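Local coordinates for protein Esterase/lipase (Lactobacillus rhamnosus, PDB 4N5H) that probably hydrolyses ester bonds, and may transfer acyl groups, as an esterase or lipase of the alpha/beta hydrolase fold, at residues P185-S190 and Q250-V255; V155-Q160 and L230-F235; G114-I119 and G149-L154; A181-V186 and M236-Q241. The protein carries 1 engineered substitution. One frame throughout, in Å; residues are numbered along the deposited sequence.

How the interactions relate
All four contacts belong to one alpha/beta hydrolase domain. Interaction 3 comes first along the chain and closes before the others open. Interaction 2 opens next, on the same helix 147-158, about 12 Å away between centres, and its segments alternate with those of interactions 1 and 4. These two start from strand 179-183 and the loop after it, share Pro185 and Val186, and have centres about 10 Å apart. Interaction 4 reaches strand 235-240, and interaction 1 reaches helix 246-258, which follows that strand. Leu182 touches residues of the other three contacts, linking the central sheet to the helices packed on it. Interactions 2 and 4 lie farthest apart, about 17 Å between centres.

Interaction 1: residues P185-S190 and Q250-V255; sequences PVAEPS and QALLKV
The loop 185-190 passes beside helix 246-258 with Ala187 and Leu252 as the nearest backbone pair, their CA atoms 6.9 Å apart, so side chains bridge the gap. This is a loop-on-helix contact of the alpha/beta hydrolase fold: the loop after strand 179-183 packs on the helix that follows strand 235-240, with Pro185 near the probable nucleophile elbow but not touching it. With CG of Leu252 anti to the backbone N (chi1 -171°), its CD2 methyl meets CG of the Pro185 ring at 3.9 Å and the CB methyl of Ala187 at 4.2 Å. The Pro185 and Leu252 side chains cross at about a right angle, and CD2 is the atom of Leu252 that touches the loop.

Farther along, Glu188 takes over. Its chain is bent at chi2 (-72°), which folds the carboxylate back against the helix: CG lies 4.5 Å from CB of Ala251, and OE2 approaches the CG2 methyl of Val255 at 4.1 Å. OE1 is hydrogen-bonded to the hydroxyl of Ser224.

Between the two segments the hold is van der Waals packing, while Gln248, earlier on the same helix, accepts a hydrogen bond from Glu188 N. Lying against aliphatic carbon, the buried carboxylate's charge is probably costly and leans on polar partners such as Ser224; losing them would probably raise the acid's pKa.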
loop_
_atom_site.group_PDB
_atom_site.type_symbol
_atom_site.label_atom_id
_atom_site.label_comp_id
_atom_site.label_asym_id
_atom_site.label_seq_id
_atom_site.Cartn_x
_atom_site.Cartn_y
_atom_site.Cartn_z
ATOM N N PRO A 185 19.303 19.313 19.494
ATOM C CA PRO A 185 19.477 20.438 18.588
ATOM C C PRO A 185 20.933 20.593 18.142
ATOM O O PRO A 185 21.853 20.220 18.875
ATOM C CB PRO A 185 19.130 21.650 19.436
ATOM C CG PRO A 185 19.428 21.196 20.802
ATOM C CD PRO A 185 18.943 19.753 20.841
ATOM N N VAL A 186 21.108 21.178 16.964
ATOM C CA VAL A 186 22.399 21.697 16.488
ATOM C C VAL A 186 22.394 23.216 16.605
ATOM O O VAL A 186 22.417 23.926 15.638
ATOM C CB VAL A 186 22.727 21.121 15.143
ATOM C CG1 VAL A 186 24.180 21.478 14.775
ATOM C CG2 VAL A 186 22.644 19.605 15.290
ATOM N N ALA A 187 22.255 23.683 17.817
ATOM C CA ALA A 187 21.995 25.096 18.008
ATOM C C ALA A 187 23.229 25.993 17.899
ATOM O O ALA A 187 23.059 27.242 17.752
ATOM C CB ALA A 187 21.256 25.340 19.296
ATOM N N GLU A 188 24.433 25.369 17.944
ATOM C CA GLU A 188 25.695 26.096 17.785
ATOM C C GLU A 188 26.471 25.578 16.583
ATOM O O GLU A 188 27.504 24.897 16.736
ATOM C CB GLU A 188 26.510 25.986 19.087
ATOM C CG GLU A 188 25.806 26.513 20.306
ATOM C CD GLU A 188 25.710 28.036 20.311
ATOM O OE1 GLU A 188 26.768 28.715 20.190
ATOM O OE2 GLU A 188 24.621 28.546 20.442
ATOM N N PRO A 189 25.963 25.839 15.358
ATOM C CA PRO A 189 26.552 25.205 14.180
ATOM C C PRO A 189 28.041 25.599 14.004
ATOM O O PRO A 189 28.824 24.787 13.434
ATOM C CB PRO A 189 25.755 25.735 13.030
ATOM C CG PRO A 189 24.808 26.633 13.510
ATOM C CD PRO A 189 24.704 26.504 14.983
ATOM N N SER A 190 28.450 26.729 14.587
ATOM C CA SER A 190 29.899 27.158 14.401
ATOM C C SER A 190 30.846 26.222 15.129
ATOM O O SER A 190 32.051 26.159 14.741
ATOM C CB SER A 190 30.120 28.637 14.844
ATOM O OG SER A 190 29.386 29.424 14.002
ATOM N N GLN A 250 25.567 19.683 25.145
ATOM C CA GLN A 250 26.469 20.176 26.219
ATOM C C GLN A 250 26.797 21.668 26.008
ATOM O O GLN A 250 26.767 22.433 26.961
ATOM C CB GLN A 250 27.777 19.400 26.279
ATOM C CG GLN A 250 27.529 17.936 26.644
ATOM C CD GLN A 250 28.833 17.176 26.818
ATOM O OE1 GLN A 250 29.579 16.931 25.879
ATOM N NE2 GLN A 250 29.054 16.750 28.021
ATOM N N ALA A 251 27.090 22.049 24.805
ATOM C CA ALA A 251 27.394 23.458 24.475
ATOM C C ALA A 251 26.205 24.326 24.753
ATOM O O ALA A 251 26.328 25.429 25.345
ATOM C CB ALA A 251 27.824 23.618 23.033
ATOM N N LEU A 252 25.003 23.895 24.328
ATOM C CA LEU A 252 23.814 24.666 24.621
ATOM C C LEU A 252 23.499 24.862 26.080
ATOM O O LEU A 252 23.052 25.929 26.512
ATOM C CB LEU A 252 22.564 24.010 23.979
ATOM C CG LEU A 252 21.327 24.844 24.058
ATOM C CD1 LEU A 252 21.517 26.246 23.477
ATOM C CD2 LEU A 252 20.255 24.128 23.179
ATOM N N LEU A 253 23.756 23.843 26.913
ATOM C CA LEU A 253 23.503 24.045 28.301
ATOM C C LEU A 253 24.384 25.228 28.894
ATOM O O LEU A 253 23.937 25.984 29.719
ATOM C CB LEU A 253 23.787 22.782 29.080
ATOM C CG LEU A 253 22.808 21.624 28.922
ATOM C CD1 LEU A 253 23.446 20.395 29.576
ATOM C CD2 LEU A 253 21.508 22.000 29.530
ATOM N N LYS A 254 25.611 25.272 28.483
ATOM C CA LYS A 254 26.486 26.329 28.915
ATOM C C LYS A 254 25.961 27.690 28.478
ATOM O O LYS A 254 26.033 28.658 29.207
ATOM C CB LYS A 254 27.915 26.117 28.393
ATOM C CG LYS A 254 28.602 24.973 29.089
ATOM C CD LYS A 254 29.909 24.670 28.369
ATOM C CE LYS A 254 30.584 23.543 29.101
ATOM N NZ LYS A 254 31.403 22.857 28.083
ATOM N N VAL A 255 25.468 27.784 27.243
ATOM C CA VAL A 255 24.791 29.040 26.779
ATOM C C VAL A 255 23.568 29.382 27.584
ATOM O O VAL A 255 23.362 30.562 27.994
ATOM C CB VAL A 255 24.399 28.983 25.290
ATOM C CG1 VAL A 255 23.672 30.260 24.899
ATOM C CG2 VAL A 255 25.622 28.685 24.455
#

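Interaction 2: residues V155-Q160 and L230-F235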
loop_
_atom_site.group_PDB
_atom_site.type_symbol
_atom_site.label_atom_id
_atom_site.label_comp_id
_atom_site.label_asym_id
_atom_site.label_seq_id
_atom_site.Cartn_x
_atom_site.Cartn_y
_atom_site.Cartn_z
ATOM N N VAL A 155 14.010 31.001 16.033
ATOM C CA VAL A 155 12.681 31.551 15.910
ATOM C C VAL A 155 12.198 32.079 17.287
ATOM O O VAL A 155 11.673 33.149 17.400
ATOM C CB VAL A 155 11.705 30.430 15.399
ATOM C CG1 VAL A 155 10.235 30.778 15.657
ATOM C CG2 VAL A 155 11.919 30.164 13.952
ATOM N N ALA A 156 12.495 31.325 18.370
ATOM C CA ALA A 156 12.101 31.720 19.734
ATOM C C ALA A 156 12.732 33.084 20.109
ATOM O O ALA A 156 12.031 33.912 20.683
ATOM C CB ALA A 156 12.537 30.688 20.737
ATOM N N CYS A 157 13.950 33.307 19.713
ATOM C CA CYS A 157 14.618 34.585 19.999
ATOM C C CYS A 157 14.128 35.708 19.110
ATOM O O CYS A 157 13.849 36.842 19.568
ATOM C CB CYS A 157 16.104 34.432 19.789
ATOM S SG CYS A 157 16.908 33.336 21.002
ATOM N N ILE A 158 13.994 35.393 17.831
ATOM C CA ILE A 158 13.541 36.399 16.850
ATOM C C ILE A 158 12.176 36.905 17.205
ATOM O O ILE A 158 11.907 38.107 17.111
ATOM C CB ILE A 158 13.614 35.882 15.408
ATOM C CG1 ILE A 158 15.047 35.544 15.018
ATOM C CG2 ILE A 158 12.998 36.874 14.419
ATOM C CD1 ILE A 158 15.172 34.596 13.860
ATOM N N GLN A 159 11.270 36.052 17.636
ATOM C CA GLN A 159 9.957 36.467 17.998
ATOM C C GLN A 159 9.953 37.505 19.141
ATOM O O GLN A 159 8.977 38.238 19.259
ATOM C CB GLN A 159 9.124 35.221 18.337
ATOM C CG GLN A 159 7.783 35.471 18.990
ATOM C CD GLN A 159 6.744 36.135 18.097
ATOM O OE1 GLN A 159 6.933 36.249 16.900
ATOM N NE2 GLN A 159 5.622 36.516 18.686
ATOM N N GLN A 160 11.001 37.536 19.984
ATOM C CA GLN A 160 11.013 38.442 21.099
ATOM C C GLN A 160 11.735 39.768 20.777
ATOM O O GLN A 160 11.793 40.653 21.620
ATOM C CB GLN A 160 11.765 37.819 22.271
ATOM C CG GLN A 160 11.494 36.453 22.588
ATOM C CD GLN A 160 10.049 36.115 22.574
ATOM O OE1 GLN A 160 9.179 36.947 22.928
ATOM N NE2 GLN A 160 9.749 34.803 22.133
ATOM N N LEU A 230 17.488 39.022 25.975
ATOM C CA LEU A 230 16.093 38.877 25.704
ATOM C C LEU A 230 15.415 38.159 26.800
ATOM O O LEU A 230 16.042 37.290 27.458
ATOM C CB LEU A 230 15.926 38.050 24.417
ATOM C CG LEU A 230 16.467 38.642 23.150
ATOM C CD1 LEU A 230 16.202 37.647 22.014
ATOM C CD2 LEU A 230 15.839 39.994 22.827
ATOM N N ASP A 231 14.146 38.446 27.010
ATOM C CA ASP A 231 13.382 37.675 27.950
ATOM C C ASP A 231 12.650 36.615 27.129
ATOM O O ASP A 231 11.794 36.913 26.272
ATOM C CB ASP A 231 12.388 38.519 28.701
ATOM C CG ASP A 231 13.040 39.399 29.764
ATOM O OD1 ASP A 231 14.208 39.183 30.159
ATOM O OD2 ASP A 231 12.320 40.298 30.191
ATOM N N LEU A 232 13.030 35.389 27.402
ATOM C CA LEU A 232 12.625 34.211 26.577
ATOM C C LEU A 232 11.592 33.346 27.309
ATOM O O LEU A 232 11.540 33.265 28.523
ATOM C CB LEU A 232 13.885 33.385 26.152
ATOM C CG LEU A 232 14.829 34.099 25.210
ATOM C CD1 LEU A 232 16.101 33.332 25.067
ATOM C CD2 LEU A 232 14.259 34.363 23.765
ATOM N N PRO A 233 10.848 32.538 26.518
ATOM C CA PRO A 233 10.116 31.496 27.156
ATOM C C PRO A 233 11.042 30.467 27.805
ATOM O O PRO A 233 12.247 30.364 27.466
ATOM C CB PRO A 233 9.336 30.843 25.958
ATOM C CG PRO A 233 10.028 31.272 24.771
ATOM C CD PRO A 233 10.842 32.476 25.056
ATOM N N PRO A 234 10.436 29.571 28.572
ATOM C CA PRO A 234 11.187 28.420 29.054
ATOM C C PRO A 234 11.471 27.405 27.909
ATOM O O PRO A 234 10.724 27.382 26.931
ATOM C CB PRO A 234 10.288 27.766 30.067
ATOM C CG PRO A 234 9.065 28.576 30.060
ATOM C CD PRO A 234 9.047 29.541 28.964
ATOM N N PHE A 235 12.617 26.752 28.045
ATOM C CA PHE A 235 13.121 25.745 27.116
ATOM C C PHE A 235 13.103 24.391 27.768
ATOM O O PHE A 235 13.136 24.226 29.020
ATOM C CB PHE A 235 14.504 26.014 26.645
ATOM C CG PHE A 235 14.579 27.133 25.601
ATOM C CD1 PHE A 235 14.367 28.458 25.939
ATOM C CD2 PHE A 235 14.851 26.856 24.252
ATOM C CE1 PHE A 235 14.428 29.467 24.969
ATOM C CE2 PHE A 235 14.945 27.867 23.347
ATOM C CZ PHE A 235 14.696 29.159 23.660
#
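Gln160, Leu230 and Cys157 bury the most surface here, where segment 155-160, in the last part of a helix of the alpha/beta hydrolase fold, meets the loop leading into strand 235-240. Gln160 folds back toward the helix. Its first two torsions, both near -44°, bend the chain so that NE2 donates to the carbonyl of Ala156, 2.8 Å from NE2 to Ala156 O. The donor lies in the carbonyl plane, although the acceptor sits 19° out of the amide plane of the glutamine. In this pose CG presses on the CD2 methyl of Leu232 at 3.7 Å and lies just as close to the backbone oxygen of Asp231, while the amide end reaches the Pro233 ring. With an alanine in place of Gln160, the Ala156 carbonyl would probably lose its side-chain donor and a gap would open beside Leu232 and Pro233.

Leu230 reaches the helix with one branch: CD1 stands 3.5 Å from the carbonyl oxygen of Cys157 and also touches its CB. On the same cysteine SG faces both methyls of Leu232, the nearer being CD2 at 4.0 Å. Two leucines of the loop thus lie against the same side of Cys157, and Phe223 and Val226 of helix 223-226 add further cover.

Toward the strand, the contact passes to Phe235, whose ring also meets that of Phe256. Here the CB methyl of Ala156 approaches obliquely and ends 3.9 Å from CZ of Phe235.

Interaction 3: residues G114-I119 and G149-L154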
loop_
_atom_site.group_PDB
_atom_site.type_symbol
_atom_site.label_atom_id
_atom_site.label_comp_id
_atom_site.label_asym_id
_atom_site.label_seq_id
_atom_site.Cartn_x
_atom_site.Cartn_y
_atom_site.Cartn_z
ATOM N N GLY A 114 15.990 32.783 4.349
ATOM C CA GLY A 114 14.818 32.265 3.565
ATOM C C GLY A 114 14.121 31.200 4.451
ATOM O O GLY A 114 12.886 31.198 4.481
ATOM N N GLN A 115 14.875 30.390 5.137
ATOM C CA GLN A 115 14.296 29.304 6.021
ATOM C C GLN A 115 13.498 29.906 7.163
ATOM O O GLN A 115 12.355 29.499 7.454
ATOM C CB GLN A 115 15.339 28.297 6.555
ATOM C CG GLN A 115 15.980 27.596 5.376
ATOM C CD GLN A 115 16.863 26.479 5.780
ATOM O OE1 GLN A 115 17.562 26.523 6.796
ATOM N NE2 GLN A 115 16.802 25.425 5.019
ATOM N N ILE A 116 14.070 30.912 7.813
ATOM C CA ILE A 116 13.407 31.623 8.891
ATOM C C ILE A 116 12.175 32.361 8.427
ATOM O O ILE A 116 11.124 32.294 9.059
ATOM C CB ILE A 116 14.407 32.576 9.615
ATOM C CG1 ILE A 116 15.521 31.730 10.335
ATOM C CG2 ILE A 116 13.619 33.542 10.487
ATOM C CD1 ILE A 116 15.046 31.012 11.611
ATOM N N GLN A 117 12.240 32.947 7.238
ATOM C CA GLN A 117 11.073 33.642 6.670
ATOM C C GLN A 117 9.949 32.650 6.381
ATOM O O GLN A 117 8.773 32.946 6.680
ATOM C CB GLN A 117 11.458 34.420 5.432
ATOM C CG GLN A 117 12.231 35.654 5.797
ATOM C CD GLN A 117 12.678 36.498 4.550
ATOM O OE1 GLN A 117 12.536 36.085 3.406
ATOM N NE2 GLN A 117 13.192 37.688 4.800
ATOM N N ASP A 118 10.324 31.483 5.842
ATOM C CA ASP A 118 9.296 30.435 5.587
ATOM C C ASP A 118 8.635 30.001 6.870
ATOM O O ASP A 118 7.403 29.929 6.975
ATOM C CB ASP A 118 9.905 29.219 4.901
ATOM C CG ASP A 118 10.288 29.488 3.441
ATOM O OD1 ASP A 118 9.889 30.554 2.871
ATOM O OD2 ASP A 118 10.990 28.634 2.849
ATOM N N ILE A 119 9.447 29.755 7.885
ATOM C CA ILE A 119 8.844 29.362 9.205
ATOM C C ILE A 119 7.936 30.416 9.778
ATOM O O ILE A 119 6.799 30.122 10.188
ATOM C CB ILE A 119 9.937 28.870 10.200
ATOM C CG1 ILE A 119 10.689 27.664 9.714
ATOM C CG2 ILE A 119 9.374 28.628 11.539
ATOM C CD1 ILE A 119 12.014 27.332 10.389
ATOM N N GLY A 149 15.828 21.900 15.567
ATOM C CA GLY A 149 16.047 22.486 16.876
ATOM C C GLY A 149 16.862 23.793 16.839
ATOM O O GLY A 149 16.606 24.692 17.578
ATOM N N HIS A 150 17.825 23.837 15.964
ATOM C CA HIS A 150 18.529 25.097 15.663
ATOM C C HIS A 150 17.515 26.118 15.240
ATOM O O HIS A 150 17.480 27.215 15.821
ATOM C CB HIS A 150 19.500 24.884 14.514
ATOM C CG HIS A 150 20.072 26.130 13.951
ATOM N ND1 HIS A 150 19.712 26.649 12.739
ATOM C CD2 HIS A 150 21.041 26.962 14.450
ATOM C CE1 HIS A 150 20.435 27.736 12.491
ATOM N NE2 HIS A 150 21.184 27.995 13.559
ATOM N N LEU A 151 16.699 25.801 14.251
ATOM C CA LEU A 151 15.774 26.770 13.702
ATOM C C LEU A 151 14.768 27.189 14.754
ATOM O O LEU A 151 14.468 28.388 14.905
ATOM C CB LEU A 151 15.081 26.210 12.480
ATOM C CG LEU A 151 15.948 25.988 11.211
ATOM C CD1 LEU A 151 15.310 25.062 10.207
ATOM C CD2 LEU A 151 16.291 27.306 10.593
ATOM N N ALA A 152 14.235 26.238 15.545
ATOM C CA ALA A 152 13.301 26.575 16.584
ATOM C C ALA A 152 13.954 27.521 17.617
ATOM O O ALA A 152 13.237 28.420 18.141
ATOM C CB ALA A 152 12.765 25.376 17.295
ATOM N N SER A 153 15.222 27.293 17.972
ATOM C CA SER A 153 15.883 28.086 18.987
ATOM C C SER A 153 16.023 29.531 18.485
ATOM O O SER A 153 15.854 30.472 19.249
ATOM C CB SER A 153 17.225 27.495 19.455
ATOM O OG SER A 153 18.267 27.735 18.487
ATOM N N LEU A 154 16.320 29.654 17.189
ATOM C CA LEU A 154 16.393 31.030 16.566
ATOM C C LEU A 154 15.061 31.710 16.458
ATOM O O LEU A 154 14.923 32.917 16.792
ATOM C CB LEU A 154 17.080 30.949 15.204
ATOM C CG LEU A 154 18.561 31.241 15.148
ATOM C CD1 LEU A 154 19.390 30.311 16.045
ATOM C CD2 LEU A 154 19.146 31.246 13.734
#
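Leu151 of helix 147-158 reaches between Ile116 and Ile119, neighbours one turn apart on helix 112-129, and forms the tight part of this buried contact. The segment axes pass 10.8 Å apart at a signed crossing angle of -70°. CD1 of Ile119 lies against CB of Leu151 at 3.9 Å and touches its CD1 methyl as well, while the other branch, CD2, meets CD1 of Ile116 at 4.0 Å. With Ile116 bent at chi2 (-74°), the same CD1 also meets CB of Leu154 at 4.1 Å, the two side chains crossing at about a right angle, so one methyl serves two leucines.

Contact thins out at Gln115, which meets Leu151 through OE1 alone. Its NE2 is bonded to the backbone oxygens of Arg105 and Trp77, which hold the amide in place. OE1, 4.1 Å from CD2 of Leu151, is buried without a polar partner in the model. Gly114 and Gln117, partly open to solvent, stay clear of the facing helix, and Asp118 turns to a salt bridge with Arg105.

Leu151 also touches the GxSxG sequence at Gly144-Gly148, consistent with a nucleophile elbow followed by its helix, as in alpha/beta hydrolases.

Interaction 4: residues A181-V186 and M236-Q241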
loop_
_atom_site.group_PDB
_atom_site.type_symbol
_atom_site.label_atom_id
_atom_site.label_comp_id
_atom_site.label_asym_id
_atom_site.label_seq_id
_atom_site.Cartn_x
_atom_site.Cartn_y
_atom_site.Cartn_z
ATOM N N ALA A 181 10.777 23.307 23.039
ATOM C CA ALA A 181 11.404 21.999 23.276
ATOM C C ALA A 181 12.330 21.618 22.113
ATOM O O ALA A 181 11.897 21.565 20.956
ATOM C CB ALA A 181 10.411 20.920 23.461
ATOM N N LEU A 182 13.590 21.446 22.442
ATOM C CA LEU A 182 14.616 21.161 21.422
ATOM C C LEU A 182 15.044 19.732 21.563
ATOM O O LEU A 182 15.496 19.322 22.632
ATOM C CB LEU A 182 15.783 22.094 21.572
ATOM C CG LEU A 182 15.462 23.591 21.634
ATOM C CD1 LEU A 182 16.723 24.396 21.908
ATOM C CD2 LEU A 182 14.719 24.099 20.441
ATOM N N VAL A 183 14.975 18.971 20.498
ATOM C CA VAL A 183 15.357 17.572 20.532
ATOM C C VAL A 183 16.690 17.422 19.760
ATOM O O VAL A 183 16.716 17.589 18.562
ATOM C CB VAL A 183 14.276 16.629 19.887
ATOM C CG1 VAL A 183 14.698 15.166 19.839
ATOM C CG2 VAL A 183 12.976 16.740 20.653
ATOM N N CYS A 184 17.752 17.048 20.461
ATOM C CA CYS A 184 19.088 16.918 19.911
ATOM C C CYS A 184 19.438 18.081 18.972
ATOM O O CYS A 184 19.800 17.891 17.825
ATOM C CB CYS A 184 19.298 15.600 19.128
ATOM S SG CYS A 184 18.976 14.133 20.152
ATOM N N PRO A 185 19.303 19.313 19.494
ATOM C CA PRO A 185 19.477 20.438 18.588
ATOM C C PRO A 185 20.933 20.593 18.142
ATOM O O PRO A 185 21.853 20.220 18.875
ATOM C CB PRO A 185 19.130 21.650 19.436
ATOM C CG PRO A 185 19.428 21.196 20.802
ATOM C CD PRO A 185 18.943 19.753 20.841
ATOM N N VAL A 186 21.108 21.178 16.964
ATOM C CA VAL A 186 22.399 21.697 16.488
ATOM C C VAL A 186 22.394 23.216 16.605
ATOM O O VAL A 186 22.417 23.926 15.638
ATOM C CB VAL A 186 22.727 21.121 15.143
ATOM C CG1 VAL A 186 24.180 21.478 14.775
ATOM C CG2 VAL A 186 22.644 19.605 15.290
ATOM N N MET A 236 13.037 23.351 26.915
ATOM C CA MET A 236 13.246 21.961 27.397
ATOM C C MET A 236 14.214 21.281 26.449
ATOM O O MET A 236 13.987 21.302 25.188
ATOM C CB MET A 236 11.944 21.207 27.451
ATOM C CG MET A 236 12.074 19.786 27.942
ATOM S SD MET A 236 10.503 18.935 27.965
ATOM C CE MET A 236 11.028 17.321 28.596
ATOM N N LEU A 237 15.294 20.745 26.967
ATOM C CA LEU A 237 16.327 20.174 26.151
ATOM C C LEU A 237 16.265 18.661 26.315
ATOM O O LEU A 237 16.390 18.156 27.426
ATOM C CB LEU A 237 17.716 20.670 26.531
ATOM C CG LEU A 237 18.889 20.048 25.843
ATOM C CD1 LEU A 237 18.779 20.300 24.324
ATOM C CD2 LEU A 237 20.200 20.642 26.411
ATOM N N ILE A 238 16.047 17.997 25.184
ATOM C CA ILE A 238 15.869 16.544 25.058
ATOM C C ILE A 238 16.966 15.955 24.248
ATOM O O ILE A 238 17.313 16.455 23.179
ATOM C CB ILE A 238 14.505 16.265 24.419
ATOM C CG1 ILE A 238 13.382 16.768 25.305
ATOM C CG2 ILE A 238 14.328 14.802 24.060
ATOM C CD1 ILE A 238 12.029 16.895 24.608
ATOM N N GLY A 239 17.496 14.806 24.704
ATOM C CA GLY A 239 18.557 14.134 23.962
ATOM C C GLY A 239 19.210 13.110 24.844
ATOM O O GLY A 239 18.513 12.423 25.638
ATOM N N GLY A 240 20.522 12.958 24.700
ATOM C CA GLY A 240 21.201 12.000 25.546
ATOM C C GLY A 240 22.600 11.738 25.138
ATOM O O GLY A 240 23.067 12.142 24.068
ATOM N N GLN A 241 23.326 10.977 25.997
ATOM C CA GLN A 241 24.712 10.717 25.747
ATOM C C GLN A 241 24.981 9.819 24.564
ATOM O O GLN A 241 26.103 9.840 24.065
ATOM C CB GLN A 241 25.315 10.057 27.013
ATOM C CG GLN A 241 25.186 10.959 28.186
ATOM C CD GLN A 241 25.944 10.426 29.381
ATOM O OE1 GLN A 241 25.787 9.275 29.765
ATOM N NE2 GLN A 241 26.718 11.305 30.011
#
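Leu182 is bonded to two residues of the neighbouring strand, in the parallel pairing of strands 179-183 and 235-240. Its N donates to Met236 O at 2.8 Å, and its carbonyl oxygen accepts from Ile238 N at 2.9 Å; both donors sit nearly along the C=O axis. A third bond continues past the strand, where Cys184 N reaches Ile238 O at 2.8 Å and an N-H...O angle of 178°.

Weaker CA-H...O contacts reinforce these: CA of Ala181 approaches Met236 O at 3.3 Å, and CA of Val183 approaches Ile238 O.

Apolar packing differs between the two faces. On that of Ala181 and Val183, the CG2 methyl of Val183 touches CD1 of Ile238 at 4.1 Å, and Met297 covers Ala181 and Met236. On the Leu182 face, Leu237 has CG anti to its backbone N (chi1 174°), bringing CD1 to 3.5 Å from CD of Pro185, in the loop just past the strand.

Cys184, with positive phi, lays SG on bare CA of Gly239 at 3.8 Å; a side chain there would be tight. The Cys184 side chain also touches Asp243 and His278, which with Ser146 probably form the Ser-His-Asp catalytic triad, as at the strand ends of an alpha/beta hydrolase sheet.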